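Local coordinates for EchA1_1 (Mycobacterium avium subsp. paratuberculosis, PDB 3R9T), which probably hydrates (2E)-enoyl-CoA thioesters to (3S)-3-hydroxyacyl-CoA in fatty acid metabolism, as a member of the enoyl-CoA hydratase/isomerase (crotonase) family, at residues V21-R26 against T60-K65; V54-L59 against D101-A106; D64-A69 against N109-G114. All blocks are in the same frame, centred on the assembly; numbering follows the deposited sequence.

Contact 1 of 3, residues V21-R26 against T60-K65; sequences VITINR and TGAGDK
Thr23 and Thr60 sit side by side on one face of a parallel strand pair, their side chains pointing the same way. Thr23 CB is 4.2 Å from CG2 of Thr60. A chi1 of -55° sets OG1 beside the backbone N and CG2 opposite it. The hydroxyl branch, Thr23 OG1, comes to 3.6 Å from Thr60 CG2. The methyl branch runs forward along the chain past Gly61; there it meets Ala62, with 3.5 Å between Thr23 CG2 and Ala62 N and 3.9 Å between Thr23 CG2 and Ala62 CB. Thr60 turns its own hydroxyl away from this pair, to the carbonyl O of Ala107 on the next strand. Strands 19-24 and 56-61 are the two strands of a beta-alpha-beta unit whose helix, 35-50, covers the other face, where Ile24 rests on Val37. Between the strands run three backbone bonds: Thr60 N gives to Ile22 O, Ile24 N gives to Thr60 O, 2.8 Å away, and Ala62 N reaches Ile24 O in a somewhat bent bond (148° at the hydrogen). This last one carries the pairing beyond Gly61 into the loop and brings Ala62 CB to 3.3 Å from Ile24 O. Asn25 OD1 only brushes Ala62 CB, at 4.1 Å, while Asn25 ND2 is bonded to Pro9 O.

Contact 2 of 3, residues V54-L59 against D101-A106; sequences VRAVVL and DKPTIA
Strands 56-59 and 104-106 run parallel, 4.7 Å apart at their closest and inclined by 20°, with Val57 beside Thr104, Val58 beside Ile105 and Leu59 beside Ala106. They are central neighbours in the larger beta-sheet of the crotonase fold. The backbone ladder is that of a parallel pair: Val57 N gives to Pro103 O, Ile105 N to Val57 O, and Leu59 N to Ile105 O. Carbonyl oxygens on the way also receive CA-H contacts, the shortest being Val58 CA to Ile105 O at 3.2 Å. On the face of Val58 and Ile105, the two side chains cross obliquely; Val58 CG2, beside its own backbone N, leans on Ile105 CB at 4.2 Å, and Ile105 also packs on Ala200 of helix 192-204. The opposite face carries Val57, whose CB lies 4.2 Å from Thr104 CG2 and whose side chain rests on Leu45 and Ala48 of helix 35-50. Where the strands begin, the ring of Pro103 lies against Ala56, with 3.8 Å from Pro103 CG to Ala56 CB. One residue earlier, Lys102, bent at chi2 (-128°) and chi4, curls over the loop residue Val54, just before the other strand, and its buried ammonium is shared between Ala48 O of the helix and Val54 O, which Lys102 NZ meets at 2.9 Å, tilted 17° from the carbonyl plane.

Contact 3 of 3, residues D64-A69 against N109-G114; sequences DKSFCA and NGTALG
The carbonyl oxygen of Thr111 is gripped by two successive backbone N-H groups, Phe67 N at 2.9 Å and Cys68 N at 3.0 Å. Cys68 N approaches nearly end-on to the carbonyl, whereas the bond from Phe67 N is bent. One acceptor can serve both because the chain turns a corner at Phe67, swinging consecutive amides toward the same point. Just before the corner, Lys65 O accepts from Thr111 N at 2.9 Å and also receives the CA-H of Gly110, with 3.3 Å from Gly110 CA to Lys65 O. Gly110 N is buried here without a partner in the model.

Asn109 also clasps the corner. With chi1 at 53°, CG sits between the backbone N and the carbonyl carbon, and ND2 comes over the carbonyl of Ser66, 67° out of that carbonyl's plane, with 2.9 Å from Asn109 ND2 to Ser66 O. The same ND2 also holds Gly63 O, and OD1 accepts from Gly61 N, so three backbone groups pin the amide. OD1 lies at the edge of the Phe67 ring, in its plane, with 3.7 Å from Asn109 OD1 to Phe67 CD1; ring and amide are turned 73° apart. Phe67 CD2 touches the methyl of Ala112. One water joins Asp64 O to Asn109 O, and another links the hydroxyls of Ser66 and Thr111.

As in other crotonases, the loop that continues from Ala69 and the start of the helix after Gly114 probably supply the backbone N-H groups of the oxyanion hole. Phe67 and Cys68 rest on Leu119 of helix 115-122, which starts right after its N-cap Gly114, while 111-113 is an edge strand of the small sheet, parallel to 133-135.

In the fold
Contacts 1 and 2 are adjacent strand pairs in one sheet: strand 56-61 pairs with 19-24 in the first and with 104-108 in the second, their centres about 15 Å apart. Contact 3 takes over where strand 56-61 runs out, its centre about 9 Å from that of contact 1, with which it shares Asp64 and Lys65, and 19 Å from that of contact 2. The chain order is 21-26, 54-59, 60-65, 64-69, 101-106, 109-114. The segments following two neighbouring strands thus meet again beyond the strand ends, Phe67 reaching back to Leu59 and Ala106. The side chain of Leu113 is about 9 Å from the bound benzoic acid, so contact 3 connects the sheet to the ligand pocket's surroundings.

Contact 1 of 3, residues V21-R26 against T60-K65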
ATOM      1  N   VAL B  21      19.060  13.575 -19.248  1.00 25.06           N
ATOM      2  CA  VAL B  21      17.749  13.462 -19.857  1.00 24.83           C
ATOM      3  C   VAL B  21      17.817  12.413 -20.965  1.00 24.74           C
ATOM      4  O   VAL B  21      18.590  12.549 -21.929  1.00 25.40           O
ATOM      5  CB  VAL B  21      17.280  14.810 -20.433  1.00 25.10           C
ATOM      6  CG1 VAL B  21      15.943  14.667 -21.155  1.00 25.12           C
ATOM      7  CG2 VAL B  21      17.199  15.857 -19.333  1.00 24.98           C
ATOM      8  N   ILE B  22      17.004  11.371 -20.811  1.00 23.76           N
ATOM      9  CA  ILE B  22      16.894  10.287 -21.784  1.00 23.11           C
ATOM     10  C   ILE B  22      15.579  10.430 -22.543  1.00 23.46           C
ATOM     11  O   ILE B  22      14.512  10.438 -21.929  1.00 22.06           O
ATOM     12  CB  ILE B  22      16.885   8.910 -21.074  1.00 22.22           C
ATOM     13  CG1 ILE B  22      18.147   8.730 -20.243  1.00 22.51           C
ATOM     14  CG2 ILE B  22      16.761   7.762 -22.080  1.00 23.43           C
ATOM     15  CD1 ILE B  22      18.218   7.384 -19.494  1.00 23.76           C
ATOM     16  N   THR B  23      15.642  10.520 -23.870  1.00 24.43           N
ATOM     17  CA  THR B  23      14.448  10.755 -24.667  1.00 25.38           C
ATOM     18  C   THR B  23      14.212   9.577 -25.610  1.00 26.31           C
ATOM     19  O   THR B  23      15.078   9.259 -26.439  1.00 27.01           O
ATOM     20  CB  THR B  23      14.567  12.074 -25.470  1.00 26.15           C
ATOM     21  OG1 THR B  23      14.855  13.174 -24.592  1.00 27.78           O
ATOM     22  CG2 THR B  23      13.286  12.350 -26.239  1.00 26.54           C
ATOM     23  N   ILE B  24      13.058   8.926 -25.485  1.00 26.02           N
ATOM     24  CA  ILE B  24      12.704   7.864 -26.413  1.00 26.43           C
ATOM     25  C   ILE B  24      12.488   8.570 -27.750  1.00 27.95           C
ATOM     26  O   ILE B  24      11.804   9.593 -27.806  1.00 28.06           O
ATOM     27  CB  ILE B  24      11.437   7.125 -25.993  1.00 25.80           C
ATOM     28  CG1 ILE B  24      11.620   6.460 -24.622  1.00 23.85           C
ATOM     29  CG2 ILE B  24      11.082   6.070 -27.026  1.00 26.03           C
ATOM     30  CD1 ILE B  24      10.301   5.997 -23.996  1.00 24.66           C
ATOM     31  N   ASN B  25      13.078   8.018 -28.807  1.00 29.17           N
ATOM     32  CA  ASN B  25      13.223   8.711 -30.079  1.00 30.85           C
ATOM     33  C   ASN B  25      12.586   7.950 -31.252  1.00 31.73           C
ATOM     34  O   ASN B  25      13.219   7.753 -32.295  1.00 32.89           O
ATOM     35  CB  ASN B  25      14.719   8.956 -30.327  1.00 31.43           C
ATOM     36  CG  ASN B  25      14.985   9.976 -31.423  1.00 33.99           C
ATOM     37  OD1 ASN B  25      14.231  10.932 -31.593  1.00 36.04           O
ATOM     38  ND2 ASN B  25      16.070   9.775 -32.169  1.00 36.03           N
ATOM     39  N   ARG B  26      11.332   7.528 -31.085  1.00 31.76           N
ATOM     40  CA  ARG B  26      10.563   6.948 -32.203  1.00 32.91           C
ATOM     41  C   ARG B  26       9.176   7.559 -32.350  1.00 33.57           C
ATOM     42  O   ARG B  26       8.170   6.841 -32.314  1.00 33.10           O
ATOM     43  CB  ARG B  26      10.411   5.441 -32.046  1.00 32.47           C
ATOM     44  CG  ARG B  26      11.697   4.667 -32.055  1.00 33.10           C
ATOM     45  CD  ARG B  26      11.369   3.210 -31.952  1.00 33.48           C
ATOM     46  NE  ARG B  26      10.769   2.692 -33.184  1.00 33.38           N
ATOM     47  CZ  ARG B  26       9.805   1.772 -33.240  1.00 35.99           C
ATOM     48  NH1 ARG B  26       9.275   1.265 -32.131  1.00 35.48           N
ATOM     49  NH2 ARG B  26       9.349   1.364 -34.420  1.00 37.31           N
ATOM     50  N   THR B  60      11.826  10.770 -20.894  1.00 21.46           N
ATOM     51  CA  THR B  60      10.685  11.393 -21.576  1.00 21.93           C
ATOM     52  C   THR B  60      10.600  10.859 -23.020  1.00 22.90           C
ATOM     53  O   THR B  60      11.435  10.043 -23.449  1.00 23.04           O
ATOM     54  CB  THR B  60      10.831  12.939 -21.523  1.00 22.79           C
ATOM     55  OG1 THR B  60       9.576  13.597 -21.791  1.00 23.13           O
ATOM     56  CG2 THR B  60      11.936  13.418 -22.493  1.00 23.79           C
ATOM     57  N   GLY B  61       9.578  11.298 -23.747  1.00 23.19           N
ATOM     58  CA  GLY B  61       9.353  10.866 -25.114  1.00 24.30           C
ATOM     59  C   GLY B  61       9.497  12.054 -26.039  1.00 25.41           C
ATOM     60  O   GLY B  61       9.134  13.174 -25.680  1.00 25.25           O
ATOM     61  N   ALA B  62      10.013  11.802 -27.236  1.00 26.64           N
ATOM     62  CA  ALA B  62      10.172  12.841 -28.241  1.00 27.50           C
ATOM     63  C   ALA B  62       8.813  13.292 -28.750  1.00 28.44           C
ATOM     64  O   ALA B  62       7.912  12.474 -28.930  1.00 27.87           O
ATOM     65  CB  ALA B  62      11.024  12.319 -29.408  1.00 28.16           C
ATOM     66  N   GLY B  63       8.669  14.592 -28.994  1.00 29.69           N
ATOM     67  CA  GLY B  63       7.442  15.124 -29.597  1.00 30.84           C
ATOM     68  C   GLY B  63       6.345  15.470 -28.603  1.00 30.56           C
ATOM     69  O   GLY B  63       6.535  15.392 -27.384  1.00 30.02           O
ATOM     70  N   ASP B  64       5.173  15.826 -29.130  1.00 31.49           N
ATOM     71  CA  ASP B  64       4.121  16.431 -28.305  1.00 32.00           C
ATOM     72  C   ASP B  64       2.874  15.567 -28.081  1.00 31.52           C
ATOM     73  O   ASP B  64       1.904  16.050 -27.491  1.00 32.01           O
ATOM     74  CB  ASP B  64       3.689  17.780 -28.901  1.00 32.89           C
ATOM     75  CG  ASP B  64       2.934  18.643 -27.901  1.00 34.48           C
ATOM     76  OD1 ASP B  64       3.450  18.828 -26.775  1.00 34.67           O
ATOM     77  OD2 ASP B  64       1.822  19.124 -28.228  1.00 34.38           O
ATOM     78  N   LYS B  65       2.882  14.311 -28.529  1.00 30.80           N
ATOM     79  CA  LYS B  65       1.684  13.475 -28.383  1.00 30.35           C
ATOM     80  C   LYS B  65       1.924  12.229 -27.557  1.00 28.95           C
ATOM     81  O   LYS B  65       1.007  11.775 -26.895  1.00 28.73           O
ATOM     82  CB  LYS B  65       1.101  13.058 -29.744  1.00 31.20           C
ATOM     83  CG  LYS B  65       0.570  14.218 -30.586  1.00 34.03           C
ATOM     84  CD  LYS B  65      -0.831  14.651 -30.161  1.00 36.89           C
ATOM     85  CE  LYS B  65      -1.495  15.549 -31.207  1.00 38.70           C
ATOM     86  NZ  LYS B  65      -2.604  16.343 -30.611  1.00 40.37           N
TER

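Contact 2 of 3, residues V54-L59 against D101-A106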
ATOM      1  N   VAL B  54      26.592  12.783 -12.766  1.00 34.32           N
ATOM      2  CA  VAL B  54      25.138  12.619 -12.907  1.00 31.75           C
ATOM      3  C   VAL B  54      24.473  12.378 -11.541  1.00 29.93           C
ATOM      4  O   VAL B  54      24.832  11.444 -10.818  1.00 29.94           O
ATOM      5  CB  VAL B  54      24.801  11.466 -13.873  1.00 30.92           C
ATOM      6  CG1 VAL B  54      23.299  11.255 -13.936  1.00 29.41           C
ATOM      7  CG2 VAL B  54      25.373  11.741 -15.271  1.00 32.10           C
ATOM      8  N   ARG B  55      23.498  13.222 -11.202  1.00 28.70           N
ATOM      9  CA  ARG B  55      22.800  13.164  -9.909  1.00 27.00           C
ATOM     10  C   ARG B  55      21.340  12.711  -9.998  1.00 25.59           C
ATOM     11  O   ARG B  55      20.722  12.397  -8.972  1.00 25.37           O
ATOM     12  CB  ARG B  55      22.825  14.537  -9.231  1.00 27.48           C
ATOM     13  CG  ARG B  55      24.211  15.019  -8.811  1.00 29.92           C
ATOM     14  CD  ARG B  55      24.858  14.125  -7.762  1.00 31.73           C
ATOM     15  NE  ARG B  55      23.883  13.850  -6.711  1.00 34.08           N
ATOM     16  CZ  ARG B  55      23.581  14.648  -5.685  1.00 35.04           C
ATOM     17  NH1 ARG B  55      24.241  15.780  -5.461  1.00 37.77           N
ATOM     18  NH2 ARG B  55      22.620  14.272  -4.845  1.00 35.55           N
ATOM     19  N   ALA B  56      20.790  12.731 -11.204  1.00 23.91           N
ATOM     20  CA  ALA B  56      19.399  12.339 -11.439  1.00 22.75           C
ATOM     21  C   ALA B  56      19.195  12.049 -12.922  1.00 21.98           C
ATOM     22  O   ALA B  56      19.943  12.526 -13.776  1.00 23.27           O
ATOM     23  CB  ALA B  56      18.440  13.442 -10.993  1.00 22.52           C
ATOM     24  N   VAL B  57      18.167  11.262 -13.211  1.00 20.37           N
ATOM     25  CA  VAL B  57      17.811  10.906 -14.560  1.00 20.78           C
ATOM     26  C   VAL B  57      16.358  11.223 -14.803  1.00 20.53           C
ATOM     27  O   VAL B  57      15.506  10.881 -13.977  1.00 18.84           O
ATOM     28  CB  VAL B  57      18.018   9.411 -14.763  1.00 20.45           C
ATOM     29  CG1 VAL B  57      17.491   8.948 -16.127  1.00 22.49           C
ATOM     30  CG2 VAL B  57      19.494   9.078 -14.593  1.00 21.16           C
ATOM     31  N   VAL B  58      16.088  11.869 -15.937  1.00 20.60           N
ATOM     32  CA  VAL B  58      14.731  12.074 -16.448  1.00 19.76           C
ATOM     33  C   VAL B  58      14.536  11.303 -17.749  1.00 20.52           C
ATOM     34  O   VAL B  58      15.389  11.372 -18.653  1.00 22.45           O
ATOM     35  CB  VAL B  58      14.438  13.568 -16.706  1.00 20.11           C
ATOM     36  CG1 VAL B  58      13.091  13.770 -17.398  1.00 19.12           C
ATOM     37  CG2 VAL B  58      14.460  14.342 -15.399  1.00 19.26           C
ATOM     38  N   LEU B  59      13.419  10.573 -17.822  1.00 19.62           N
ATOM     39  CA  LEU B  59      13.022   9.793 -18.994  1.00 19.92           C
ATOM     40  C   LEU B  59      11.790  10.455 -19.597  1.00 20.20           C
ATOM     41  O   LEU B  59      10.818  10.672 -18.895  1.00 19.43           O
ATOM     42  CB  LEU B  59      12.687   8.340 -18.608  1.00 19.44           C
ATOM     43  CG  LEU B  59      12.196   7.467 -19.776  1.00 19.59           C
ATOM     44  CD1 LEU B  59      13.332   7.256 -20.786  1.00 19.67           C
ATOM     45  CD2 LEU B  59      11.609   6.133 -19.271  1.00 20.97           C
ATOM     46  N   ASP B 101      21.087   3.569  -8.509  1.00 18.95           N
ATOM     47  CA  ASP B 101      21.206   4.311  -7.248  0.50 19.40           C
ATOM     48  C   ASP B 101      20.690   5.737  -7.296  1.00 18.77           C
ATOM     49  O   ASP B 101      20.466   6.393  -6.253  1.00 19.36           O
ATOM     50  CB  ASP B 101      22.698   4.432  -6.902  0.50 20.02           C
ATOM     51  CG  ASP B 101      23.310   3.134  -6.445  0.50 22.57           C
ATOM     52  OD1 ASP B 101      22.584   2.287  -5.885  0.50 25.82           O
ATOM     53  OD2 ASP B 101      24.533   2.968  -6.632  0.50 25.54           O
ATOM     54  N   LYS B 102      20.620   6.271  -8.510  1.00 18.37           N
ATOM     55  CA  LYS B 102      20.258   7.667  -8.698  1.00 18.87           C
ATOM     56  C   LYS B 102      18.775   7.804  -9.013  1.00 17.76           C
ATOM     57  O   LYS B 102      18.187   6.934  -9.639  1.00 17.51           O
ATOM     58  CB  LYS B 102      21.110   8.253  -9.805  1.00 19.71           C
ATOM     59  CG  LYS B 102      22.549   7.723  -9.744  1.00 24.00           C
ATOM     60  CD  LYS B 102      23.585   8.777  -9.755  1.00 27.82           C
ATOM     61  CE  LYS B 102      25.002   8.180  -9.699  1.00 26.97           C
ATOM     62  NZ  LYS B 102      25.869   8.780 -10.723  1.00 28.59           N
ATOM     63  N   PRO B 103      18.160   8.897  -8.561  1.00 18.11           N
ATOM     64  CA  PRO B 103      16.742   9.076  -8.800  1.00 17.99           C
ATOM     65  C   PRO B 103      16.367   9.138 -10.276  1.00 17.59           C
ATOM     66  O   PRO B 103      17.085   9.756 -11.087  1.00 17.90           O
ATOM     67  CB  PRO B 103      16.431  10.413  -8.105  1.00 18.79           C
ATOM     68  CG  PRO B 103      17.756  11.135  -8.062  1.00 20.27           C
ATOM     69  CD  PRO B 103      18.741  10.041  -7.833  1.00 19.32           C
ATOM     70  N   THR B 104      15.236   8.494 -10.587  1.00 16.44           N
ATOM     71  CA  THR B 104      14.629   8.505 -11.913  1.00 16.65           C
ATOM     72  C   THR B 104      13.249   9.149 -11.893  1.00 17.14           C
ATOM     73  O   THR B 104      12.444   8.870 -11.024  1.00 16.40           O
ATOM     74  CB  THR B 104      14.527   7.084 -12.508  1.00 16.94           C
ATOM     75  OG1 THR B 104      13.733   6.256 -11.641  1.00 16.33           O
ATOM     76  CG2 THR B 104      15.952   6.462 -12.679  1.00 18.02           C
ATOM     77  N   ILE B 105      13.003  10.027 -12.858  1.00 16.85           N
ATOM     78  CA  ILE B 105      11.768  10.757 -12.965  1.00 16.99           C
ATOM     79  C   ILE B 105      11.271  10.573 -14.378  1.00 16.84           C
ATOM     80  O   ILE B 105      11.962  10.938 -15.334  1.00 18.64           O
ATOM     81  CB  ILE B 105      12.005  12.258 -12.729  1.00 17.48           C
ATOM     82  CG1 ILE B 105      12.681  12.502 -11.375  1.00 19.79           C
ATOM     83  CG2 ILE B 105      10.676  13.050 -12.926  1.00 18.00           C
ATOM     84  CD1 ILE B 105      13.219  13.943 -11.223  1.00 23.07           C
ATOM     85  N   ALA B 106      10.074  10.027 -14.518  1.00 16.43           N
ATOM     86  CA  ALA B 106       9.405   9.947 -15.799  1.00 16.89           C
ATOM     87  C   ALA B 106       8.705  11.268 -16.103  1.00 17.86           C
ATOM     88  O   ALA B 106       7.906  11.735 -15.307  1.00 18.81           O
ATOM     89  CB  ALA B 106       8.389   8.838 -15.761  1.00 16.79           C
TER

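Contact 3 of 3, residues D64-A69 against N109-G114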
ATOM      1  N   ASP B  64       5.173  15.826 -29.130  1.00 31.49           N
ATOM      2  CA  ASP B  64       4.121  16.431 -28.305  1.00 32.00           C
ATOM      3  C   ASP B  64       2.874  15.567 -28.081  1.00 31.52           C
ATOM      4  O   ASP B  64       1.904  16.050 -27.491  1.00 32.01           O
ATOM      5  CB  ASP B  64       3.689  17.780 -28.901  1.00 32.89           C
ATOM      6  CG  ASP B  64       2.934  18.643 -27.901  1.00 34.48           C
ATOM      7  OD1 ASP B  64       3.450  18.828 -26.775  1.00 34.67           O
ATOM      8  OD2 ASP B  64       1.822  19.124 -28.228  1.00 34.38           O
ATOM      9  N   LYS B  65       2.882  14.311 -28.529  1.00 30.80           N
ATOM     10  CA  LYS B  65       1.684  13.475 -28.383  1.00 30.35           C
ATOM     11  C   LYS B  65       1.924  12.229 -27.557  1.00 28.95           C
ATOM     12  O   LYS B  65       1.007  11.775 -26.895  1.00 28.73           O
ATOM     13  CB  LYS B  65       1.101  13.058 -29.744  1.00 31.20           C
ATOM     14  CG  LYS B  65       0.570  14.218 -30.586  1.00 34.03           C
ATOM     15  CD  LYS B  65      -0.831  14.651 -30.161  1.00 36.89           C
ATOM     16  CE  LYS B  65      -1.495  15.549 -31.207  1.00 38.70           C
ATOM     17  NZ  LYS B  65      -2.604  16.343 -30.611  1.00 40.37           N
ATOM     18  N   SER B  66       3.136  11.669 -27.610  1.00 28.82           N
ATOM     19  CA  SER B  66       3.388  10.334 -27.048  1.00 27.95           C
ATOM     20  C   SER B  66       4.570  10.296 -26.092  1.00 26.54           C
ATOM     21  O   SER B  66       5.656  10.690 -26.467  1.00 26.89           O
ATOM     22  CB  SER B  66       3.683   9.332 -28.172  1.00 28.73           C
ATOM     23  OG  SER B  66       2.612   9.228 -29.100  1.00 30.71           O
ATOM     24  N   PHE B  67       4.374   9.767 -24.882  1.00 25.19           N
ATOM     25  CA  PHE B  67       5.502   9.412 -24.006  1.00 24.09           C
ATOM     26  C   PHE B  67       5.998   8.041 -24.463  1.00 24.43           C
ATOM     27  O   PHE B  67       7.156   7.875 -24.867  1.00 25.12           O
ATOM     28  CB  PHE B  67       5.050   9.412 -22.538  1.00 22.82           C
ATOM     29  CG  PHE B  67       6.025   8.764 -21.559  1.00 22.30           C
ATOM     30  CD1 PHE B  67       7.207   9.396 -21.194  1.00 23.27           C
ATOM     31  CD2 PHE B  67       5.715   7.543 -20.961  1.00 21.10           C
ATOM     32  CE1 PHE B  67       8.069   8.813 -20.267  1.00 23.37           C
ATOM     33  CE2 PHE B  67       6.573   6.958 -20.041  1.00 20.55           C
ATOM     34  CZ  PHE B  67       7.739   7.603 -19.688  1.00 21.09           C
ATOM     35  N   CYS B  68       5.089   7.075 -24.396  1.00 24.86           N
ATOM     36  CA  CYS B  68       5.329   5.733 -24.890  1.00 25.62           C
ATOM     37  C   CYS B  68       3.986   5.030 -25.008  1.00 26.25           C
ATOM     38  O   CYS B  68       3.295   4.823 -24.009  1.00 26.17           O
ATOM     39  CB  CYS B  68       6.268   4.972 -23.957  1.00 25.42           C
ATOM     40  SG  CYS B  68       6.433   3.242 -24.375  1.00 26.02           S
ATOM     41  N   ALA B  69       3.612   4.698 -26.242  1.00 27.20           N
ATOM     42  CA  ALA B  69       2.323   4.062 -26.531  1.00 28.55           C
ATOM     43  C   ALA B  69       2.270   2.600 -26.082  1.00 28.89           C
ATOM     44  O   ALA B  69       1.203   1.977 -26.122  1.00 29.75           O
ATOM     45  CB  ALA B  69       2.009   4.155 -28.035  1.00 29.82           C
ATOM     46  N   ASN B 109       4.973  13.143 -21.393  1.00 22.82           N
ATOM     47  CA  ASN B 109       4.599  14.227 -22.288  1.00 25.18           C
ATOM     48  C   ASN B 109       3.305  13.958 -23.059  1.00 26.15           C
ATOM     49  O   ASN B 109       2.741  14.860 -23.671  1.00 28.45           O
ATOM     50  CB  ASN B 109       5.752  14.529 -23.261  1.00 25.79           C
ATOM     51  CG  ASN B 109       6.237  13.302 -23.993  1.00 26.66           C
ATOM     52  OD1 ASN B 109       6.693  12.334 -23.369  1.00 26.10           O
ATOM     53  ND2 ASN B 109       6.143  13.327 -25.329  1.00 25.93           N
ATOM     54  N   GLY B 110       2.842  12.716 -23.055  1.00 26.01           N
ATOM     55  CA  GLY B 110       1.566  12.388 -23.686  1.00 26.27           C
ATOM     56  C   GLY B 110       1.155  10.963 -23.387  1.00 26.27           C
ATOM     57  O   GLY B 110       1.300  10.508 -22.256  1.00 25.66           O
ATOM     58  N   THR B 111       0.667  10.251 -24.397  1.00 26.61           N
ATOM     59  CA  THR B 111       0.141   8.904 -24.202  1.00 26.58           C
ATOM     60  C   THR B 111       1.149   8.028 -23.485  1.00 25.56           C
ATOM     61  O   THR B 111       2.316   8.004 -23.864  1.00 26.10           O
ATOM     62  CB  THR B 111      -0.168   8.215 -25.531  1.00 27.61           C
ATOM     63  OG1 THR B 111      -0.860   9.119 -26.395  1.00 30.18           O
ATOM     64  CG2 THR B 111      -1.016   6.978 -25.283  1.00 26.47           C
ATOM     65  N   ALA B 112       0.686   7.313 -22.465  1.00 24.57           N
ATOM     66  CA  ALA B 112       1.540   6.437 -21.679  1.00 24.40           C
ATOM     67  C   ALA B 112       0.773   5.175 -21.320  1.00 24.56           C
ATOM     68  O   ALA B 112       0.485   4.918 -20.156  1.00 25.59           O
ATOM     69  CB  ALA B 112       2.023   7.153 -20.426  1.00 23.39           C
ATOM     70  N   LEU B 113       0.445   4.402 -22.346  1.00 25.56           N
ATOM     71  CA  LEU B 113      -0.378   3.206 -22.208  1.00 25.26           C
ATOM     72  C   LEU B 113       0.470   1.932 -22.230  1.00 24.47           C
ATOM     73  O   LEU B 113       1.514   1.839 -22.923  1.00 25.53           O
ATOM     74  CB  LEU B 113      -1.451   3.168 -23.307  1.00 26.32           C
ATOM     75  CG  LEU B 113      -2.489   4.305 -23.303  1.00 27.14           C
ATOM     76  CD1 LEU B 113      -3.426   4.200 -24.509  1.00 29.48           C
ATOM     77  CD2 LEU B 113      -3.277   4.324 -22.005  1.00 26.58           C
ATOM     78  N   GLY B 114       0.006   0.952 -21.459  1.00 23.10           N
ATOM     79  CA  GLY B 114       0.641  -0.343 -21.395  1.00 21.88           C
ATOM     80  C   GLY B 114       2.080  -0.169 -20.940  1.00 21.63           C
ATOM     81  O   GLY B 114       2.340   0.298 -19.830  1.00 21.49           O
TER
HETATM   82  O   HOH W   1       0.518  15.366 -25.247  1.00 21.65           O
HETATM   83  O   HOH W   2      -0.227   8.407 -28.940  1.00 36.86           O